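Local coordinates for protein CpuTA1 (Curtobacterium pusillum, PDB 5K3W) that is a class IV aminotransferase-family protein that binds pyridoxal-5'-phosphate and is assembled from two subunits, at residues 113-121 against 131-139; 267-277 against 292-303. All coordinates share one frame; numbering follows the deposited sequence.

Contact 1 of 2, residues 113-121 against 131-139; sequences ELFAKLILT and SGWVFVDEG
Lys117 and Phe135 form a hydrogen-bonded pair midway along an antiparallel beta hairpin, whose strands 114-121 and 131-138 occupy the centre of a six-stranded sheet. The hairpin illustrates how one regular backbone pairing supports unequal packing. Its densest part is the face carrying these two residues. Phe135 has CG between its backbone N and carbonyl carbon (chi1 62°), which brings the ring toward the other strand. There Lys117 CB sits over one ring face in a CH-pi contact, 3.9 Å from the centroid of the Phe135 ring and 22° off its normal. The lysine chain then runs alongside, with Lys117 CD 3.5 Å from Phe135 CZ. At the ring edge Ile119 CD1 lies 4.1 Å from Phe135 CE2, while Ile119 CG2 meets the edge of the Trp133 indole, 4.0 Å from CE3. Thr45 and Ile44 of the second subunit pack on Phe135 and Trp133 and add to the cover of this part of the face. On the reverse face the apolar side chains meet less closely, as between Leu118 CG and Val134 CG2 at 4.3 Å, and Trp93 of helix 90-108 touches both. Toward Glu113 and Asp137 the hairpin is partly open to solvent, and these carboxylates form salt bridges with Arg146 and Arg3, respectively. Here Gly139 N donates to Glu113 O at 2.9 Å, and Glu138 O lies in the plane of the Phe115 ring, 3.2 Å from CE1.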
loop_
_atom_site.group_PDB
_atom_site.type_symbol
_atom_site.label_atom_id
_atom_site.label_comp_id
_atom_site.label_asym_id
_atom_site.label_seq_id
_atom_site.Cartn_x
_atom_site.Cartn_y
_atom_site.Cartn_z
ATOM N N GLU A 113 -10.454 20.168 -17.839
ATOM C CA GLU A 113 -10.151 18.747 -17.823
ATOM C C GLU A 113 -10.589 18.170 -16.483
ATOM O O GLU A 113 -10.228 18.696 -15.425
ATOM C CB GLU A 113 -8.658 18.506 -18.043
ATOM C CG GLU A 113 -8.025 19.298 -19.170
ATOM C CD GLU A 113 -6.537 18.977 -19.361
ATOM O OE1 GLU A 113 -5.991 18.113 -18.623
ATOM O OE2 GLU A 113 -5.913 19.601 -20.259
ATOM N N LEU A 114 -11.381 17.110 -16.521
ATOM C CA LEU A 114 -11.769 16.431 -15.297
ATOM C C LEU A 114 -11.100 15.069 -15.242
ATOM O O LEU A 114 -10.474 14.609 -16.203
ATOM C CB LEU A 114 -13.286 16.259 -15.204
ATOM C CG LEU A 114 -14.187 17.413 -15.629
ATOM C CD1 LEU A 114 -15.617 16.910 -15.634
ATOM C CD2 LEU A 114 -14.038 18.610 -14.704
ATOM N N PHE A 115 -11.260 14.415 -14.100
ATOM C CA PHE A 115 -10.870 13.024 -13.974
ATOM C C PHE A 115 -11.920 12.287 -13.143
ATOM O O PHE A 115 -12.671 12.882 -12.363
ATOM C CB PHE A 115 -9.452 12.883 -13.361
ATOM C CG PHE A 115 -9.380 13.263 -11.921
ATOM C CD1 PHE A 115 -9.293 14.593 -11.546
ATOM C CD2 PHE A 115 -9.438 12.292 -10.933
ATOM C CE1 PHE A 115 -9.245 14.960 -10.211
ATOM C CE2 PHE A 115 -9.379 12.639 -9.598
ATOM C CZ PHE A 115 -9.288 13.989 -9.234
ATOM N N ALA A 116 -11.978 10.983 -13.360
ATOM C CA ALA A 116 -12.781 10.065 -12.579
ATOM C C ALA A 116 -11.827 9.094 -11.914
ATOM O O ALA A 116 -10.873 8.618 -12.541
ATOM C CB ALA A 116 -13.785 9.313 -13.456
ATOM N N LYS A 117 -12.058 8.831 -10.638
ATOM C CA LYS A 117 -11.237 7.899 -9.882
ATOM C C LYS A 117 -12.121 6.767 -9.383
ATOM O O LYS A 117 -13.167 7.016 -8.773
ATOM C CB LYS A 117 -10.531 8.592 -8.710
ATOM C CG LYS A 117 -9.759 7.604 -7.812
ATOM C CD LYS A 117 -8.617 8.267 -7.049
ATOM C CE LYS A 117 -7.358 8.315 -7.897
ATOM N NZ LYS A 117 -6.213 8.918 -7.154
ATOM N N LEU A 118 -11.703 5.535 -9.650
ATOM C CA LEU A 118 -12.437 4.346 -9.238
ATOM C C LEU A 118 -11.665 3.669 -8.118
ATOM O O LEU A 118 -10.460 3.424 -8.253
ATOM C CB LEU A 118 -12.634 3.373 -10.409
ATOM C CG LEU A 118 -13.485 3.739 -11.633
ATOM C CD1 LEU A 118 -13.076 5.068 -12.282
ATOM C CD2 LEU A 118 -13.439 2.598 -12.672
ATOM N N ILE A 119 -12.352 3.354 -7.024
ATOM C CA ILE A 119 -11.700 2.756 -5.871
ATOM C C ILE A 119 -12.487 1.527 -5.442
ATOM O O ILE A 119 -13.673 1.628 -5.112
ATOM C CB ILE A 119 -11.556 3.757 -4.716
ATOM C CG1 ILE A 119 -10.562 4.847 -5.126
ATOM C CG2 ILE A 119 -11.102 3.048 -3.446
ATOM C CD1 ILE A 119 -10.449 5.951 -4.135
ATOM N N LEU A 120 -11.819 0.373 -5.435
ATOM C CA LEU A 120 -12.430 -0.899 -5.070
ATOM C C LEU A 120 -11.573 -1.568 -4.004
ATOM O O LEU A 120 -10.396 -1.858 -4.247
ATOM C CB LEU A 120 -12.571 -1.805 -6.297
ATOM C CG LEU A 120 -13.028 -3.257 -6.085
ATOM C CD1 LEU A 120 -14.332 -3.299 -5.341
ATOM C CD2 LEU A 120 -13.166 -3.959 -7.429
ATOM N N THR A 121 -12.157 -1.830 -2.839
ATOM C CA THR A 121 -11.426 -2.440 -1.728
ATOM C C THR A 121 -12.075 -3.757 -1.308
ATOM O O THR A 121 -13.197 -4.090 -1.707
ATOM C CB THR A 121 -11.358 -1.508 -0.508
ATOM O OG1 THR A 121 -12.594 -1.591 0.206
ATOM C CG2 THR A 121 -11.111 -0.059 -0.929
ATOM N N SER A 131 -15.937 -2.934 -0.992
ATOM C CA SER A 131 -16.408 -1.561 -1.098
ATOM C C SER A 131 -15.988 -0.971 -2.439
ATOM O O SER A 131 -14.996 -1.393 -3.045
ATOM C CB SER A 131 -15.856 -0.692 0.038
ATOM O OG SER A 131 -16.331 -1.120 1.303
ATOM N N GLY A 132 -16.749 0.025 -2.881
ATOM C CA GLY A 132 -16.489 0.681 -4.153
ATOM C C GLY A 132 -16.969 2.116 -4.152
ATOM O O GLY A 132 -17.983 2.451 -3.537
ATOM N N TRP A 133 -16.225 2.970 -4.855
ATOM C CA TRP A 133 -16.548 4.379 -4.983
ATOM C C TRP A 133 -16.071 4.889 -6.333
ATOM O O TRP A 133 -15.104 4.384 -6.906
ATOM C CB TRP A 133 -15.890 5.214 -3.883
ATOM C CG TRP A 133 -16.374 4.935 -2.514
ATOM C CD1 TRP A 133 -17.477 5.465 -1.919
ATOM C CD2 TRP A 133 -15.756 4.085 -1.544
ATOM N NE1 TRP A 133 -17.598 4.984 -0.634
ATOM C CE2 TRP A 133 -16.554 4.134 -0.376
ATOM C CE3 TRP A 133 -14.613 3.279 -1.548
ATOM C CZ2 TRP A 133 -16.244 3.410 0.785
ATOM C CZ3 TRP A 133 -14.306 2.552 -0.390
ATOM C CH2 TRP A 133 -15.122 2.629 0.758
ATOM N N VAL A 134 -16.744 5.922 -6.817
ATOM C CA VAL A 134 -16.292 6.706 -7.957
ATOM C C VAL A 134 -16.437 8.163 -7.568
ATOM O O VAL A 134 -17.495 8.566 -7.075
ATOM C CB VAL A 134 -17.118 6.424 -9.233
ATOM C CG1 VAL A 134 -16.595 7.267 -10.410
ATOM C CG2 VAL A 134 -17.111 4.959 -9.581
ATOM N N PHE A 135 -15.404 8.962 -7.808
ATOM C CA PHE A 135 -15.619 10.400 -7.745
ATOM C C PHE A 135 -15.045 11.091 -8.975
ATOM O O PHE A 135 -14.097 10.615 -9.605
ATOM C CB PHE A 135 -15.064 11.023 -6.444
ATOM C CG PHE A 135 -13.578 10.888 -6.253
ATOM C CD1 PHE A 135 -12.714 11.869 -6.721
ATOM C CD2 PHE A 135 -13.053 9.817 -5.547
ATOM C CE1 PHE A 135 -11.342 11.770 -6.508
ATOM C CE2 PHE A 135 -11.691 9.707 -5.340
ATOM C CZ PHE A 135 -10.832 10.684 -5.822
ATOM N N VAL A 136 -15.668 12.206 -9.325
ATOM C CA VAL A 136 -15.294 13.031 -10.465
ATOM C C VAL A 136 -14.942 14.423 -9.952
ATOM O O VAL A 136 -15.598 14.945 -9.048
ATOM C CB VAL A 136 -16.445 13.105 -11.495
ATOM C CG1 VAL A 136 -16.086 14.045 -12.627
ATOM C CG2 VAL A 136 -16.793 11.698 -12.020
ATOM N N ASP A 137 -13.912 15.029 -10.525
ATOM C CA ASP A 137 -13.517 16.346 -10.054
ATOM C C ASP A 137 -12.564 16.954 -11.069
ATOM O O ASP A 137 -12.064 16.275 -11.973
ATOM C CB ASP A 137 -12.871 16.279 -8.671
ATOM C CG ASP A 137 -12.739 17.644 -8.017
ATOM O OD1 ASP A 137 -13.349 18.610 -8.525
ATOM O OD2 ASP A 137 -12.045 17.748 -6.977
ATOM N N GLU A 138 -12.320 18.250 -10.901
ATOM C CA GLU A 138 -11.401 18.966 -11.769
ATOM C C GLU A 138 -9.983 18.448 -11.573
ATOM O O GLU A 138 -9.560 18.157 -10.451
ATOM C CB GLU A 138 -11.469 20.463 -11.482
ATOM C CG GLU A 138 -11.285 21.315 -12.714
ATOM C CD GLU A 138 -11.756 22.748 -12.515
ATOM O OE1 GLU A 138 -11.793 23.497 -13.520
ATOM O OE2 GLU A 138 -12.092 23.120 -11.363
ATOM N N GLY A 139 -9.255 18.312 -12.681
ATOM C CA GLY A 139 -7.911 17.795 -12.613
ATOM C C GLY A 139 -6.901 18.856 -12.256
ATOM O O GLY A 139 -7.160 20.057 -12.339
#

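Contact 2 of 2, residues 267-277 against 292-303; sequences WLVSSVRQAAP and LTADLNAYLLAR. With PLP (pyridoxal-5'-phosphate), chain C.
The Trp267 indole meets helix 292-303 with one face and an edge: Leu296 CD2 lies over the face, toward the rim and 4.2 Å from Trp267 NE1, while Thr293 OG1 takes the in-plane N-H at the edge. That bond, Trp267 NE1 to Thr293 OG1, is 3.0 Å long and nearly straight at 168°; the same hydroxyl also has a weak hydrogen bond with Asp289 O. The second flat group, the amide of Asn297, uses its polar edge. Its CG is anti to the carbonyl carbon (chi1 -82°), and the chain brings the amide round to strand 274-278, where Ala275 N donates to Asn297 OD1 at 2.9 Å and Asn297 ND2 donates to Ala275 O at 3.0 Å. Two bonds in opposite senses fix which way the amide is turned and give both the N-H and the C=O of Ala275 a partner. Next to the amide, Ala275 CB packs 3.5 Å from Leu296 CD2 and 3.7 Å from Leu300 CD1. Gln274 OE1 approaches the edge of the Arg303 guanidinium with the two planes 90° apart, while its NE2 is hydrogen-bonded to Gln67 OE1. At the turn between the strands, Ser271 OG donates to O2P of pyridoxal-5'-phosphate at 2.7 Å, joined by Ser271 N. A hairpin backed by a helix antiparallel to its second strand thus carries at its turn part of the cofactor's phosphate site.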
loop_
_atom_site.group_PDB
_atom_site.type_symbol
_atom_site.label_atom_id
_atom_site.label_comp_id
_atom_site.label_asym_id
_atom_site.label_seq_id
_atom_site.Cartn_x
_atom_site.Cartn_y
_atom_site.Cartn_z
ATOM N N TRP A 267 9.787 10.228 -22.574
ATOM C CA TRP A 267 8.555 10.740 -21.986
ATOM C C TRP A 267 8.090 9.821 -20.865
ATOM O O TRP A 267 8.279 8.603 -20.917
ATOM C CB TRP A 267 7.402 10.858 -23.010
ATOM C CG TRP A 267 7.674 11.734 -24.184
ATOM C CD1 TRP A 267 7.267 13.027 -24.356
ATOM C CD2 TRP A 267 8.394 11.377 -25.370
ATOM N NE1 TRP A 267 7.686 13.493 -25.576
ATOM C CE2 TRP A 267 8.378 12.499 -26.220
ATOM C CE3 TRP A 267 9.037 10.210 -25.801
ATOM C CZ2 TRP A 267 9.000 12.498 -27.474
ATOM C CZ3 TRP A 267 9.641 10.204 -27.045
ATOM C CH2 TRP A 267 9.624 11.342 -27.866
ATOM N N LEU A 268 7.471 10.423 -19.852
ATOM C CA LEU A 268 6.583 9.726 -18.930
ATOM C C LEU A 268 5.145 10.003 -19.350
ATOM O O LEU A 268 4.771 11.162 -19.560
ATOM C CB LEU A 268 6.796 10.197 -17.492
ATOM C CG LEU A 268 8.124 9.842 -16.841
ATOM C CD1 LEU A 268 8.043 10.095 -15.353
ATOM C CD2 LEU A 268 8.492 8.399 -17.142
ATOM N N VAL A 269 4.337 8.957 -19.466
ATOM C CA VAL A 269 2.952 9.113 -19.911
ATOM C C VAL A 269 2.009 8.473 -18.897
ATOM O O VAL A 269 2.328 7.445 -18.291
ATOM C CB VAL A 269 2.744 8.516 -21.322
ATOM C CG1 VAL A 269 3.703 9.157 -22.308
ATOM C CG2 VAL A 269 2.916 6.985 -21.304
ATOM N N SER A 270 0.851 9.092 -18.708
ATOM C CA SER A 270 -0.166 8.609 -17.780
ATOM C C SER A 270 -1.460 9.350 -18.098
ATOM O O SER A 270 -1.456 10.340 -18.836
ATOM C CB SER A 270 0.258 8.812 -16.319
ATOM O OG SER A 270 0.378 10.181 -15.997
ATOM N N SER A 271 -2.569 8.867 -17.521
ATOM C CA SER A 271 -3.892 9.249 -18.020
ATOM C C SER A 271 -4.169 10.739 -17.867
ATOM O O SER A 271 -4.674 11.373 -18.800
ATOM C CB SER A 271 -4.990 8.454 -17.319
ATOM O OG SER A 271 -5.029 7.128 -17.793
ATOM N N VAL A 272 -3.875 11.316 -16.703
ATOM C CA VAL A 272 -4.271 12.701 -16.443
ATOM C C VAL A 272 -3.221 13.689 -16.931
ATOM O O VAL A 272 -3.547 14.679 -17.591
ATOM C CB VAL A 272 -4.570 12.905 -14.946
ATOM C CG1 VAL A 272 -4.801 14.380 -14.662
ATOM C CG2 VAL A 272 -5.794 12.120 -14.562
ATOM N N ARG A 273 -1.948 13.459 -16.604
ATOM C CA ARG A 273 -0.902 14.360 -17.072
ATOM C C ARG A 273 -0.678 14.229 -18.578
ATOM O O ARG A 273 -0.220 15.184 -19.219
ATOM C CB ARG A 273 0.392 14.088 -16.300
ATOM C CG ARG A 273 1.526 15.037 -16.626
ATOM C CD ARG A 273 2.689 14.863 -15.658
ATOM N NE ARG A 273 3.250 13.521 -15.733
ATOM C CZ ARG A 273 4.241 13.083 -14.965
ATOM N NH1 ARG A 273 4.780 13.893 -14.073
ATOM N NH2 ARG A 273 4.684 11.838 -15.088
ATOM N N GLN A 274 -1.018 13.078 -19.153
ATOM C CA GLN A 274 -0.760 12.799 -20.558
ATOM C C GLN A 274 0.745 12.625 -20.768
ATOM O O GLN A 274 1.377 11.852 -20.042
ATOM C CB GLN A 274 -1.364 13.894 -21.436
ATOM C CG GLN A 274 -2.856 14.161 -21.157
ATOM C CD GLN A 274 -3.832 13.072 -21.691
ATOM O OE1 GLN A 274 -3.439 12.094 -22.338
ATOM N NE2 GLN A 274 -5.115 13.262 -21.411
ATOM N N ALA A 275 1.347 13.315 -21.733
ATOM C CA ALA A 275 2.750 13.093 -22.069
ATOM C C ALA A 275 3.610 14.194 -21.464
ATOM O O ALA A 275 3.450 15.369 -21.805
ATOM C CB ALA A 275 2.953 13.030 -23.581
ATOM N N ALA A 276 4.524 13.814 -20.577
ATOM C CA ALA A 276 5.460 14.768 -19.995
ATOM C C ALA A 276 6.863 14.497 -20.518
ATOM O O ALA A 276 7.464 13.469 -20.160
ATOM C CB ALA A 276 5.431 14.688 -18.469
ATOM N N PRO A 277 7.427 15.375 -21.343
ATOM C CA PRO A 277 8.767 15.118 -21.890
ATOM C C PRO A 277 9.854 15.355 -20.850
ATOM O O PRO A 277 9.769 16.263 -20.018
ATOM C CB PRO A 277 8.870 16.119 -23.049
ATOM C CG PRO A 277 8.019 17.277 -22.616
ATOM C CD PRO A 277 6.906 16.697 -21.743
ATOM N N LEU A 292 6.869 18.247 -31.566
ATOM C CA LEU A 292 6.441 16.854 -31.589
ATOM C C LEU A 292 5.694 16.490 -30.307
ATOM O O LEU A 292 4.687 15.773 -30.346
ATOM C CB LEU A 292 7.656 15.953 -31.789
ATOM C CG LEU A 292 7.440 14.445 -31.692
ATOM C CD1 LEU A 292 6.787 13.885 -32.963
ATOM C CD2 LEU A 292 8.754 13.717 -31.363
ATOM N N THR A 293 6.158 16.996 -29.161
ATOM C CA THR A 293 5.489 16.687 -27.902
ATOM C C THR A 293 4.148 17.405 -27.798
ATOM O O THR A 293 3.157 16.826 -27.331
ATOM C CB THR A 293 6.400 17.047 -26.729
ATOM O OG1 THR A 293 7.574 16.220 -26.770
ATOM C CG2 THR A 293 5.680 16.842 -25.411
ATOM N N ALA A 294 4.098 18.666 -28.227
ATOM C CA ALA A 294 2.823 19.373 -28.286
ATOM C C ALA A 294 1.837 18.646 -29.194
ATOM O O ALA A 294 0.640 18.583 -28.898
ATOM C CB ALA A 294 3.039 20.814 -28.763
ATOM N N ASP A 295 2.322 18.089 -30.305
ATOM C CA ASP A 295 1.446 17.302 -31.162
ATOM C C ASP A 295 1.000 16.025 -30.461
ATOM O O ASP A 295 -0.153 15.599 -30.601
ATOM C CB ASP A 295 2.148 16.963 -32.479
ATOM C CG ASP A 295 2.362 18.182 -33.368
ATOM O OD1 ASP A 295 1.893 19.285 -32.997
ATOM O OD2 ASP A 295 2.978 18.030 -34.452
ATOM N N LEU A 296 1.908 15.385 -29.726
ATOM C CA LEU A 296 1.545 14.183 -28.988
ATOM C C LEU A 296 0.426 14.479 -27.999
ATOM O O LEU A 296 -0.595 13.777 -27.951
ATOM C CB LEU A 296 2.780 13.643 -28.270
ATOM C CG LEU A 296 2.590 12.367 -27.470
ATOM C CD1 LEU A 296 2.149 11.222 -28.372
ATOM C CD2 LEU A 296 3.888 12.046 -26.769
ATOM N N ASN A 297 0.594 15.539 -27.213
ATOM C CA ASN A 297 -0.414 15.879 -26.224
ATOM C C ASN A 297 -1.732 16.276 -26.882
ATOM O O ASN A 297 -2.811 15.916 -26.390
ATOM C CB ASN A 297 0.129 16.974 -25.318
ATOM C CG ASN A 297 1.020 16.408 -24.232
ATOM O OD1 ASN A 297 0.744 15.327 -23.716
ATOM N ND2 ASN A 297 2.100 17.105 -23.901
ATOM N N ALA A 298 -1.669 16.994 -28.006
ATOM C CA ALA A 298 -2.889 17.330 -28.728
ATOM C C ALA A 298 -3.580 16.072 -29.244
ATOM O O ALA A 298 -4.809 15.945 -29.148
ATOM C CB ALA A 298 -2.576 18.302 -29.866
ATOM N N TYR A 299 -2.812 15.115 -29.771
ATOM C CA TYR A 299 -3.408 13.831 -30.125
ATOM C C TYR A 299 -4.007 13.157 -28.903
ATOM O O TYR A 299 -5.146 12.687 -28.935
ATOM C CB TYR A 299 -2.377 12.909 -30.770
ATOM C CG TYR A 299 -2.920 11.516 -31.035
ATOM C CD1 TYR A 299 -3.555 11.211 -32.232
ATOM C CD2 TYR A 299 -2.802 10.504 -30.089
ATOM C CE1 TYR A 299 -4.056 9.947 -32.477
ATOM C CE2 TYR A 299 -3.304 9.239 -30.325
ATOM C CZ TYR A 299 -3.928 8.961 -31.521
ATOM O OH TYR A 299 -4.429 7.690 -31.768
ATOM N N LEU A 300 -3.236 13.079 -27.816
ATOM C CA LEU A 300 -3.716 12.391 -26.624
ATOM C C LEU A 300 -4.984 13.040 -26.077
ATOM O O LEU A 300 -5.890 12.343 -25.602
ATOM C CB LEU A 300 -2.621 12.364 -25.554
ATOM C CG LEU A 300 -1.382 11.520 -25.845
ATOM C CD1 LEU A 300 -0.297 11.818 -24.816
ATOM C CD2 LEU A 300 -1.741 10.046 -25.834
ATOM N N LEU A 301 -5.068 14.376 -26.131
ATOM C CA LEU A 301 -6.243 15.060 -25.596
ATOM C C LEU A 301 -7.475 14.879 -26.478
ATOM O O LEU A 301 -8.603 14.980 -25.981
ATOM C CB LEU A 301 -5.957 16.552 -25.416
ATOM C CG LEU A 301 -5.055 16.917 -24.238
ATOM C CD1 LEU A 301 -4.721 18.403 -24.247
ATOM C CD2 LEU A 301 -5.682 16.504 -22.906
ATOM N N ALA A 302 -7.287 14.611 -27.769
ATOM C CA ALA A 302 -8.378 14.601 -28.733
ATOM C C ALA A 302 -8.808 13.211 -29.175
ATOM O O ALA A 302 -9.769 13.106 -29.942
ATOM C CB ALA A 302 -7.981 15.401 -29.973
ATOM N N ARG A 303 -8.124 12.149 -28.731
ATOM C CA ARG A 303 -8.356 10.824 -29.305
ATOM C C ARG A 303 -9.772 10.315 -29.047
ATOM O O ARG A 303 -10.355 9.635 -29.900
ATOM C CB ARG A 303 -7.327 9.830 -28.767
ATOM C CG ARG A 303 -7.455 9.511 -27.292
ATOM C CD ARG A 303 -6.089 9.234 -26.716
ATOM N NE ARG A 303 -6.105 8.186 -25.699
ATOM C CZ ARG A 303 -5.695 8.355 -24.447
ATOM N NH1 ARG A 303 -5.231 9.526 -24.052
ATOM N NH2 ARG A 303 -5.730 7.338 -23.599
HETATM N N1 PLP C . 2.401 2.978 -13.800
HETATM C C2 PLP C . 1.714 3.092 -12.627
HETATM C C2A PLP C . 2.278 2.512 -11.343
HETATM C C3 PLP C . 0.487 3.728 -12.620
HETATM O O3 PLP C . -0.195 3.814 -11.397
HETATM C C4 PLP C . -0.032 4.234 -13.787
HETATM C C4A PLP C . -1.347 4.963 -13.846
HETATM C C5 PLP C . 0.655 4.127 -14.958
HETATM C C6 PLP C . 1.882 3.484 -14.956
HETATM C C5A PLP C . 0.076 4.718 -16.239
HETATM O O4P PLP C . -1.195 4.184 -16.562
HETATM P P PLP C . -2.264 5.058 -17.360
HETATM O O1P PLP C . -1.647 5.644 -18.610
HETATM O O2P PLP C . -2.817 6.166 -16.497
HETATM O O3P PLP C . -3.404 4.173 -17.794
#

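In the fold
Contact 1 closes before contact 2 opens along the chain, and their centres lie 21 Å apart. They share no sheet: contact 1 is the central hairpin of the antiparallel sheet, whereas contact 2 joins the hairpin of strands 265-270 and 274-278, in a mixed sheet, to helix 290-307. The two regions nevertheless meet at one end, where Phe115 CB packs 3.9 Å from Val272 CG2. Arg146 spans the junction, with a salt bridge to Glu113 and hydrogen bonds to the carbonyl oxygens of Val272 and Arg273. Pyridoxal-5'-phosphate is hydrogen-bonded by Ser271 of contact 2 and lies about 9 Å from the Lys117 side chain of contact 1, which also faces the second subunit.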